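Local coordinates for protein BauA (Acinetobacter baumannii, PDB 6H7F) that probably takes up the ferric siderophore acinetobactin across the outer membrane as a TonB-dependent receptor, at residues S334-L339 / D389-N394. Numbering follows the deposited sequence.
Sequences STLGQL and DPVITN. With FV8 ((4~{S},5~{R})-2-[2,3-bis(oxidanyl)phenyl]-~{N}-[2-(1~{H}-imidazol-4-yl)ethyl]-5-methyl-~{N}-oxidanyl-4,5-dihydro-1,3-oxazole-4-carboxamide), chain E.
The carbonyl oxygen of Val391 is gripped twice: Ser334 N donates to Val391 O at 2.9 Å, and a water donates to the same Val391 O at 2.7 Å. That water also hydrogen-bonds to Ser334 OG (2.8 Å) and Thr393 OG1, tying one hydroxyl from each segment to the shared acceptor. Ser334 OG reaches it because it lies beside its own backbone N (chi1 -61°). In return, Val391 N donates to Ser334 O at 2.8 Å with 148° at the hydrogen, and these reciprocal bonds define an antiparallel hydrogen-bonded pair. The same Ser334 O receives a CA-H...O contact from Pro390 CA, bent to 123° at the hydrogen. This pairing adds the short strand 391-394 to strand 331-358 of the TonB-dependent receptor barrel, next to the point where strand 361-381 leaves off, Gln338 still being backbone-bonded to Tyr381. Apolar contact is slight: Leu336 CD1 meets Val391 CG2 at 4.1 Å, and Thr335 CG2 comes to 4.1 Å from Pro390 CB, whereas Thr335 OG1 hydrogen-bonds to Ser321. Further along strand 331-358, the oxazoline siderophore FV8, preacinetobactin, sits against Leu339, whose CD2 lies 3.4 Å from FV8 CAI; Tyr315 and Arg256 hydrogen-bond to this ligand.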
loop_
_atom_site.group_PDB
_atom_site.type_symbol
_atom_site.label_atom_id
_atom_site.label_comp_id
_atom_site.label_asym_id
_atom_site.label_seq_id
_atom_site.Cartn_x
_atom_site.Cartn_y
_atom_site.Cartn_z
ATOM N N SER A 334 10.489 -30.581 1.403
ATOM C CA SER A 334 11.760 -29.914 1.136
ATOM C C SER A 334 12.926 -30.774 1.625
ATOM O O SER A 334 13.082 -30.979 2.823
ATOM C CB SER A 334 11.810 -28.536 1.740
ATOM O OG SER A 334 10.790 -27.705 1.180
ATOM N N THR A 335 13.769 -31.199 0.674
ATOM C CA THR A 335 15.010 -31.911 0.941
ATOM C C THR A 335 16.119 -30.888 1.199
ATOM O O THR A 335 16.117 -29.793 0.622
ATOM C CB THR A 335 15.403 -32.824 -0.229
ATOM O OG1 THR A 335 15.578 -31.984 -1.365
ATOM C CG2 THR A 335 14.372 -33.871 -0.571
ATOM N N LEU A 336 17.051 -31.264 2.074
ATOM C CA LEU A 336 18.087 -30.382 2.548
ATOM C C LEU A 336 19.424 -30.822 1.947
ATOM O O LEU A 336 19.635 -32.012 1.657
ATOM C CB LEU A 336 18.113 -30.420 4.077
ATOM C CG LEU A 336 16.773 -30.125 4.766
ATOM C CD1 LEU A 336 16.912 -30.179 6.274
ATOM C CD2 LEU A 336 16.215 -28.772 4.348
ATOM N N GLY A 337 20.308 -29.842 1.746
ATOM C CA GLY A 337 21.628 -30.063 1.216
ATOM C C GLY A 337 22.594 -29.013 1.721
ATOM O O GLY A 337 22.171 -27.985 2.219
ATOM N N GLN A 338 23.894 -29.303 1.609
ATOM C CA GLN A 338 24.951 -28.349 1.905
ATOM C C GLN A 338 25.994 -28.420 0.797
ATOM O O GLN A 338 26.278 -29.506 0.251
ATOM C CB GLN A 338 25.599 -28.638 3.263
ATOM C CG GLN A 338 24.609 -28.633 4.417
ATOM C CD GLN A 338 25.259 -28.858 5.765
ATOM O OE1 GLN A 338 26.388 -29.350 5.865
ATOM N NE2 GLN A 338 24.531 -28.511 6.819
ATOM N N LEU A 339 26.554 -27.261 0.476
ATOM C CA LEU A 339 27.611 -27.156 -0.502
ATOM C C LEU A 339 28.595 -26.070 -0.058
ATOM O O LEU A 339 28.191 -24.995 0.435
ATOM C CB LEU A 339 26.992 -26.843 -1.864
ATOM C CG LEU A 339 27.977 -26.654 -3.016
ATOM C CD1 LEU A 339 28.679 -27.962 -3.366
ATOM C CD2 LEU A 339 27.255 -26.107 -4.245
ATOM N N ASP A 389 15.289 -36.884 5.754
ATOM C CA ASP A 389 13.848 -36.788 5.590
ATOM C C ASP A 389 13.518 -35.361 5.188
ATOM O O ASP A 389 14.029 -34.408 5.769
ATOM C CB ASP A 389 13.097 -37.217 6.856
ATOM C CG ASP A 389 13.259 -38.710 7.114
ATOM O OD1 ASP A 389 13.343 -39.468 6.106
ATOM O OD2 ASP A 389 13.347 -39.105 8.299
ATOM N N PRO A 390 12.669 -35.167 4.165
ATOM C CA PRO A 390 12.283 -33.828 3.774
ATOM C C PRO A 390 11.431 -33.219 4.887
ATOM O O PRO A 390 10.710 -33.930 5.593
ATOM C CB PRO A 390 11.541 -34.020 2.448
ATOM C CG PRO A 390 11.053 -35.444 2.490
ATOM C CD PRO A 390 12.032 -36.208 3.357
ATOM N N VAL A 391 11.576 -31.910 5.053
ATOM C CA VAL A 391 10.753 -31.135 5.918
ATOM C C VAL A 391 9.430 -30.859 5.208
ATOM O O VAL A 391 9.423 -30.335 4.079
ATOM C CB VAL A 391 11.471 -29.835 6.302
ATOM C CG1 VAL A 391 10.650 -29.009 7.277
ATOM C CG2 VAL A 391 12.847 -30.119 6.850
ATOM N N ILE A 392 8.329 -31.184 5.900
ATOM C CA ILE A 392 6.977 -31.053 5.367
ATOM C C ILE A 392 6.365 -29.747 5.886
ATOM O O ILE A 392 6.278 -29.542 7.072
ATOM C CB ILE A 392 6.112 -32.274 5.748
ATOM C CG1 ILE A 392 6.828 -33.600 5.472
ATOM C CG2 ILE A 392 4.767 -32.211 5.048
ATOM C CD1 ILE A 392 7.074 -33.864 4.021
ATOM N N THR A 393 5.942 -28.887 4.959
ATOM C CA THR A 393 5.244 -27.664 5.265
ATOM C C THR A 393 4.068 -27.510 4.297
ATOM O O THR A 393 3.743 -28.418 3.550
ATOM C CB THR A 393 6.192 -26.448 5.241
ATOM O OG1 THR A 393 6.631 -26.153 3.908
ATOM C CG2 THR A 393 7.400 -26.640 6.133
ATOM N N ASN A 394 3.419 -26.348 4.346
ATOM C CA ASN A 394 2.441 -25.959 3.341
ATOM C C ASN A 394 2.785 -24.534 2.875
ATOM O O ASN A 394 3.169 -23.700 3.680
ATOM C CB ASN A 394 1.027 -26.093 3.907
ATOM C CG ASN A 394 -0.046 -25.728 2.906
ATOM O OD1 ASN A 394 -0.122 -24.593 2.446
ATOM N ND2 ASN A 394 -0.876 -26.689 2.554
HETATM C CAJ FV8 E . 27.078 -25.303 -7.816
HETATM N NAN FV8 E . 27.654 -26.496 -7.729
HETATM C CAI FV8 E . 26.679 -27.391 -7.367
HETATM N NAO FV8 E . 25.469 -26.753 -7.235
HETATM C CAT FV8 E . 25.749 -25.476 -7.528
HETATM C CAK FV8 E . 24.749 -24.339 -7.536
HETATM C CAL FV8 E . 24.319 -23.989 -6.103
HETATM N NAY FV8 E . 23.677 -25.159 -5.512
HETATM O OAE FV8 E . 23.001 -26.018 -6.339
HETATM C C FV8 E . 23.693 -25.394 -4.216
HETATM O O FV8 E . 24.278 -24.618 -3.410
HETATM C CA FV8 E . 23.067 -26.622 -3.875
HETATM N N FV8 E . 23.763 -27.750 -4.571
HETATM C CB FV8 E . 23.197 -26.984 -2.409
HETATM C CG2 FV8 E . 21.833 -27.335 -1.765
HETATM O OG1 FV8 E . 23.966 -28.191 -2.372
HETATM C CAR FV8 E . 24.216 -28.617 -3.643
HETATM C CAV FV8 E . 24.970 -29.715 -3.894
HETATM C CAH FV8 E . 25.482 -30.449 -2.817
HETATM C CAF FV8 E . 26.278 -31.588 -3.033
HETATM C CAG FV8 E . 26.600 -31.992 -4.342
HETATM C CAS FV8 E . 26.105 -31.246 -5.416
HETATM O OAC FV8 E . 26.356 -31.563 -6.722
HETATM C CAU FV8 E . 25.316 -30.117 -5.168
HETATM O OAD FV8 E . 24.832 -29.420 -6.211
HETATM O O HOH W 1 8.685 -27.962 2.971
HETATM O O HOH W 2 16.069 -33.706 3.566
#